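Local atomic coordinates of metallo-beta-lactamase (Serratia marcescens, PDB entry 6K4X), a protein that hydrolyses the beta-lactam ring of antibiotics as a subclass B3 metallo-beta-lactamase with two zinc ions in its active site. Residues L39-T44 / I68-S73; A173-A178 / I212-E217. One frame throughout, in Å; residues are numbered along the deposited sequence.

Contact 1. Residues L39-T44 / I68-S73; sequences LVDGTT and ILSTHS. With ZN (zinc ion), chain B; D0U (4-azanyl-2-sulfanyl-benzoic acid), chain E.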
loop_
_atom_site.group_PDB
_atom_site.type_symbol
_atom_site.label_atom_id
_atom_site.label_comp_id
_atom_site.label_asym_id
_atom_site.label_seq_id
_atom_site.Cartn_x
_atom_site.Cartn_y
_atom_site.Cartn_z
ATOM N N LEU A 39 2.548 0.784 10.792
ATOM C CA LEU A 39 2.207 -0.319 9.912
ATOM C C LEU A 39 1.547 0.238 8.663
ATOM O O LEU A 39 0.646 1.081 8.779
ATOM C CB LEU A 39 1.248 -1.262 10.639
ATOM C CG LEU A 39 0.695 -2.426 9.812
ATOM C CD1 LEU A 39 1.804 -3.391 9.419
ATOM C CD2 LEU A 39 -0.386 -3.151 10.586
ATOM N N VAL A 40 1.976 -0.241 7.495
ATOM C CA VAL A 40 1.340 0.118 6.246
ATOM C C VAL A 40 0.572 -1.096 5.738
ATOM O O VAL A 40 1.180 -2.143 5.458
ATOM C CB VAL A 40 2.355 0.584 5.188
ATOM C CG1 VAL A 40 1.629 1.060 3.945
ATOM C CG2 VAL A 40 3.273 1.651 5.755
ATOM N N ASP A 41 -0.754 -0.937 5.704
ATOM C CA ASP A 41 -1.764 -1.881 5.230
ATOM C C ASP A 41 -1.977 -3.032 6.220
ATOM O O ASP A 41 -1.180 -3.276 7.123
ATOM C CB ASP A 41 -1.541 -2.352 3.795
ATOM C CG ASP A 41 -2.051 -1.353 2.780
ATOM O OD1 ASP A 41 -2.850 -0.441 3.155
ATOM O OD2 ASP A 41 -1.652 -1.492 1.605
ATOM N N GLY A 42 -3.108 -3.728 6.043
ATOM C CA GLY A 42 -3.511 -4.810 6.920
ATOM C C GLY A 42 -3.663 -6.157 6.234
ATOM O O GLY A 42 -3.879 -7.162 6.925
ATOM N N THR A 43 -3.561 -6.205 4.902
ATOM C CA THR A 43 -3.901 -7.399 4.114
ATOM C C THR A 43 -5.390 -7.710 4.302
ATOM O O THR A 43 -6.197 -6.793 4.422
ATOM C CB THR A 43 -2.937 -8.583 4.335
ATOM O OG1 THR A 43 -3.256 -9.389 5.482
ATOM C CG2 THR A 43 -1.497 -8.116 4.395
ATOM N N THR A 44 -5.746 -8.998 4.207
ATOM C CA THR A 44 -7.125 -9.419 4.277
ATOM C C THR A 44 -7.536 -9.607 5.735
ATOM O O THR A 44 -6.726 -9.561 6.658
ATOM C CB THR A 44 -7.346 -10.757 3.572
ATOM O OG1 THR A 44 -6.524 -11.712 4.257
ATOM C CG2 THR A 44 -6.996 -10.732 2.102
ATOM N N ILE A 68 -1.664 2.983 11.570
ATOM C CA ILE A 68 -1.816 2.076 10.448
ATOM C C ILE A 68 -2.162 2.956 9.249
ATOM O O ILE A 68 -3.182 3.654 9.266
ATOM C CB ILE A 68 -2.912 1.030 10.704
ATOM C CG1 ILE A 68 -2.614 0.190 11.940
ATOM C CG2 ILE A 68 -3.103 0.160 9.477
ATOM C CD1 ILE A 68 -3.786 -0.614 12.468
ATOM N N LEU A 69 -1.347 2.888 8.213
ATOM C CA LEU A 69 -1.520 3.674 7.011
ATOM C C LEU A 69 -2.180 2.813 5.951
ATOM O O LEU A 69 -1.714 1.708 5.707
ATOM C CB LEU A 69 -0.157 4.165 6.520
ATOM C CG LEU A 69 0.710 4.851 7.569
ATOM C CD1 LEU A 69 1.978 5.374 6.929
ATOM C CD2 LEU A 69 -0.034 5.944 8.295
ATOM N N SER A 70 -3.200 3.338 5.278
ATOM C CA SER A 70 -3.922 2.603 4.248
ATOM C C SER A 70 -3.515 3.116 2.873
ATOM O O SER A 70 -3.592 4.330 2.611
ATOM C CB SER A 70 -5.403 2.761 4.457
ATOM O OG SER A 70 -6.151 2.161 3.395
ATOM N N THR A 71 -3.155 2.205 1.967
ATOM C CA THR A 71 -3.013 2.557 0.542
ATOM C C THR A 71 -4.401 2.806 -0.066
ATOM O O THR A 71 -4.740 3.927 -0.447
ATOM C CB THR A 71 -2.250 1.488 -0.254
ATOM O OG1 THR A 71 -2.884 0.221 -0.051
ATOM C CG2 THR A 71 -0.780 1.428 0.110
ATOM N N HIS A 72 -5.220 1.753 -0.158
ATOM C CA HIS A 72 -6.574 1.937 -0.611
ATOM C C HIS A 72 -7.502 0.896 0.006
ATOM O O HIS A 72 -7.091 -0.138 0.528
ATOM C CB HIS A 72 -6.692 1.975 -2.145
ATOM C CG HIS A 72 -6.555 0.655 -2.823
ATOM N ND1 HIS A 72 -5.360 0.179 -3.274
ATOM C CD2 HIS A 72 -7.477 -0.285 -3.151
ATOM C CE1 HIS A 72 -5.548 -0.985 -3.875
ATOM N NE2 HIS A 72 -6.860 -1.330 -3.803
ATOM N N SER A 73 -8.797 1.208 -0.100
ATOM C CA SER A 73 -9.862 0.587 0.676
ATOM C C SER A 73 -10.571 -0.518 -0.104
ATOM O O SER A 73 -11.788 -0.454 -0.309
ATOM C CB SER A 73 -10.811 1.670 1.101
ATOM O OG SER A 73 -11.185 2.496 0.002
HETATM ZN ZN ZN B . -7.840 -2.460 -5.163
HETATM O O2 D0U E . -4.880 -3.610 -6.188
HETATM C C7 D0U E . -5.056 -3.856 -7.401
HETATM O O1 D0U E . -4.268 -3.428 -8.293
HETATM C C3 D0U E . -6.223 -4.654 -7.864
HETATM C C2 D0U E . -6.182 -5.084 -9.219
HETATM C C4 D0U E . -7.314 -5.000 -7.046
HETATM S S1 D0U E . -7.541 -4.706 -5.380
HETATM C C5 D0U E . -8.355 -5.741 -7.649
HETATM C C6 D0U E . -8.326 -6.150 -8.985
HETATM N N1 D0U E . -9.354 -6.910 -9.527
HETATM C C1 D0U E . -7.233 -5.837 -9.742
HETATM O O HOH W 1 -5.561 -0.435 2.875
#
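The carboxylate of Asp41 lies across the side chain of Thr71 at about a right angle and grips that residue twice. OD2 accepts the hydroxyl OG1 of Thr71 at 2.7 Å through its syn lone pair. OD1 takes Thr71 N at 2.9 Å, on its syn side but 23° out of the carboxylate plane. Thr71 OG1 sits between its own backbone N and carbonyl carbon (chi1 54°), which lets hydroxyl and amide face one carboxylate. A water donates to Asp41 OD1 and His72 O and accepts from Ser70 OG. These bonds fix the rotation of the carboxylate and shape the turn into His72. That histidine binds one zinc through NE2 at 2.0 Å. The inhibitor sulfur S1 binds the same zinc at 2.3 Å and lies at the edge of the His72 ring, in its plane; His74 and His150 are the other protein ligands. Behind the turn the strands pair in parallel. Leu69 N donates to Leu39 O, and Asp41 N donates to Leu69 O at 2.8 Å. Val40 CG2 meets Leu69 CD1 at 4.1 Å on one face of the sheet; Leu39 and Ile68 lie on the other. The contact closes the beta-alpha-beta unit of strand 37-40, helix 47-57 and strand 65-69. Helix 81-88 covers Ile68, while Trp157 of strand 155-163 and Phe172 of strand 166-173 pack on Val40 and Thr71.

Contact 2. Residues A173-A178 / I212-E217; sequences ADSLTA and IAAHPE. With ZN (zinc ion), chain C; D0U (4-azanyl-2-sulfanyl-benzoic acid), chain E.
Carboxylate oxygen O2 of the inhibitor 4-azanyl-2-sulfanyl-benzoic acid is held from both segments. Ser175 OG donates to O2 at 2.7 Å, and the zinc carried by His215 binds O2 at 2.3 Å. His215 NE2 reaches this zinc at 2.0 Å, and O2 and Ser175 OG both lie at the edge of its ring, in the ring plane. CG of His215 is anti to its carbonyl carbon (chi1 -72°), which brings CD2 to 3.9 Å from Ser175 OG. The other carboxylate oxygen, O1, accepts Thr177 OG1 at 2.8 Å. A water joins the segments by donating to Ser175 OG and accepting from His215 N. Away from the site, Ala173 pairs in parallel with Ala213. Ala173 N donates to Ile212 O at 2.8 Å, and Ala214 N donates to Ala173 O at 3.0 Å. Ala214 CB points toward 173-178 and rests near Ser175 OG. Asp76 and His77 complete the protein ligands of the zinc. The inhibitor thus chelates this ion through O2 and S1, while two hydroxyls hold its carboxylate. Zinc and hydroxyls together would probably stabilise the negative charge, and the same groups may receive a substrate carboxylate.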
loop_
_atom_site.group_PDB
_atom_site.type_symbol
_atom_site.label_atom_id
_atom_site.label_comp_id
_atom_site.label_asym_id
_atom_site.label_seq_id
_atom_site.Cartn_x
_atom_site.Cartn_y
_atom_site.Cartn_z
ATOM N N ALA A 173 3.978 1.619 -2.721
ATOM C CA ALA A 173 3.246 2.098 -3.894
ATOM C C ALA A 173 1.818 1.545 -3.896
ATOM O O ALA A 173 1.614 0.329 -3.936
ATOM C CB ALA A 173 4.001 1.712 -5.137
ATOM N N ASP A 174 0.849 2.453 -3.866
ATOM C CA ASP A 174 -0.529 2.063 -4.057
ATOM C C ASP A 174 -0.716 1.506 -5.468
ATOM O O ASP A 174 0.091 1.744 -6.385
ATOM C CB ASP A 174 -1.459 3.247 -3.849
ATOM C CG ASP A 174 -2.921 2.861 -3.731
ATOM O OD1 ASP A 174 -3.188 1.698 -3.440
ATOM O OD2 ASP A 174 -3.758 3.789 -3.861
ATOM N N SER A 175 -1.786 0.729 -5.637
ATOM C CA SER A 175 -2.229 0.233 -6.945
ATOM C C SER A 175 -2.645 1.383 -7.852
ATOM O O SER A 175 -3.391 2.267 -7.461
ATOM C CB SER A 175 -3.345 -0.742 -6.773
ATOM O OG SER A 175 -2.929 -1.788 -5.920
ATOM N N LEU A 176 -2.200 1.295 -9.112
ATOM C CA LEU A 176 -2.511 2.285 -10.138
ATOM C C LEU A 176 -3.307 1.654 -11.283
ATOM O O LEU A 176 -3.214 2.115 -12.435
ATOM C CB LEU A 176 -1.212 2.873 -10.673
ATOM C CG LEU A 176 -0.287 3.502 -9.640
ATOM C CD1 LEU A 176 0.958 4.045 -10.319
ATOM C CD2 LEU A 176 -0.993 4.580 -8.826
ATOM N N THR A 177 -4.065 0.595 -10.986
ATOM C CA THR A 177 -4.643 -0.263 -12.001
ATOM C C THR A 177 -6.071 0.160 -12.356
ATOM O O THR A 177 -6.959 0.281 -11.505
ATOM C CB THR A 177 -4.624 -1.704 -11.505
ATOM O OG1 THR A 177 -5.260 -1.725 -10.227
ATOM C CG2 THR A 177 -3.220 -2.258 -11.429
ATOM N N ALA A 178 -6.315 0.256 -13.655
ATOM C CA ALA A 178 -7.641 0.457 -14.239
ATOM C C ALA A 178 -8.312 -0.909 -14.371
ATOM O O ALA A 178 -7.930 -1.764 -15.205
ATOM C CB ALA A 178 -7.523 1.130 -15.584
ATOM N N ILE A 212 8.033 -0.936 -2.729
ATOM C CA ILE A 212 7.276 -2.058 -2.250
ATOM C C ILE A 212 5.855 -1.843 -2.744
ATOM O O ILE A 212 5.184 -0.916 -2.299
ATOM C CB ILE A 212 7.327 -2.170 -0.718
ATOM C CG1 ILE A 212 8.771 -2.318 -0.239
ATOM C CG2 ILE A 212 6.456 -3.309 -0.244
ATOM C CD1 ILE A 212 9.057 -1.770 1.136
ATOM N N ALA A 213 5.418 -2.636 -3.720
ATOM C CA ALA A 213 4.087 -2.463 -4.301
ATOM C C ALA A 213 3.046 -3.192 -3.459
ATOM O O ALA A 213 3.321 -4.260 -2.927
ATOM C CB ALA A 213 4.066 -2.957 -5.717
ATOM N N ALA A 214 1.847 -2.616 -3.371
ATOM C CA ALA A 214 0.790 -3.177 -2.548
ATOM C C ALA A 214 0.529 -4.648 -2.916
ATOM O O ALA A 214 0.349 -5.501 -2.035
ATOM C CB ALA A 214 -0.452 -2.328 -2.670
ATOM N N HIS A 215 0.476 -4.956 -4.214
ATOM C CA HIS A 215 0.640 -6.323 -4.703
ATOM C C HIS A 215 2.122 -6.556 -4.950
ATOM O O HIS A 215 2.699 -5.975 -5.868
ATOM C CB HIS A 215 -0.174 -6.554 -5.987
ATOM C CG HIS A 215 -1.643 -6.606 -5.722
ATOM N ND1 HIS A 215 -2.278 -7.763 -5.287
ATOM C CD2 HIS A 215 -2.594 -5.644 -5.723
ATOM C CE1 HIS A 215 -3.544 -7.504 -5.049
ATOM N NE2 HIS A 215 -3.781 -6.211 -5.315
ATOM N N PRO A 216 2.800 -7.358 -4.110
ATOM C CA PRO A 216 4.261 -7.321 -4.090
ATOM C C PRO A 216 4.934 -7.730 -5.403
ATOM O O PRO A 216 6.022 -7.248 -5.743
ATOM C CB PRO A 216 4.634 -8.249 -2.921
ATOM C CG PRO A 216 3.408 -9.103 -2.703
ATOM C CD PRO A 216 2.235 -8.209 -3.051
ATOM N N GLU A 217 4.269 -8.588 -6.154
ATOM C CA GLU A 217 4.821 -9.061 -7.424
ATOM C C GLU A 217 4.868 -7.940 -8.470
ATOM O O GLU A 217 5.577 -8.078 -9.478
ATOM C CB GLU A 217 4.052 -10.277 -7.942
ATOM C CG GLU A 217 2.685 -9.981 -8.505
ATOM C CD GLU A 217 1.574 -9.641 -7.548
ATOM O OE1 GLU A 217 1.750 -9.821 -6.308
ATOM O OE2 GLU A 217 0.532 -9.171 -8.096
HETATM ZN ZN ZN C . -5.358 -5.139 -4.581
HETATM O O2 D0U E . -4.880 -3.610 -6.188
HETATM C C7 D0U E . -5.056 -3.856 -7.401
HETATM O O1 D0U E . -4.268 -3.428 -8.293
HETATM C C3 D0U E . -6.223 -4.654 -7.864
HETATM C C2 D0U E . -6.182 -5.084 -9.219
HETATM C C4 D0U E . -7.314 -5.000 -7.046
HETATM S S1 D0U E . -7.541 -4.706 -5.380
HETATM C C5 D0U E . -8.355 -5.741 -7.649
HETATM C C6 D0U E . -8.326 -6.150 -8.985
HETATM N N1 D0U E . -9.354 -6.910 -9.527
HETATM C C1 D0U E . -7.233 -5.837 -9.742
HETATM O O HOH W 2 -0.212 -2.856 -6.285
#

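How the contacts relate
From the N terminus, strand 37-40 leads through helix 47-57 to strand 65-69, where contact 1 closes the first loop. The chain then adds strands 91-95 and 126-129 to the first sheet before it enters the second. Contact 2 opens at the end of strand 166-173 and closes at strand 210-213, after helix 190-205. The loops follow in series and neither nest nor cross. Each contact joins parallel strand ends of a different sheet of the alphabeta/betaalpha sandwich, and the loops that follow these strand ends carry zinc ligands at one edge of the sandwich. Their centres are 12 Å apart. Asp174 OD1 probably hydrogen-bonds His72 ND1 at 2.7 Å, a second-shell link, and the inhibitor touches both contacts.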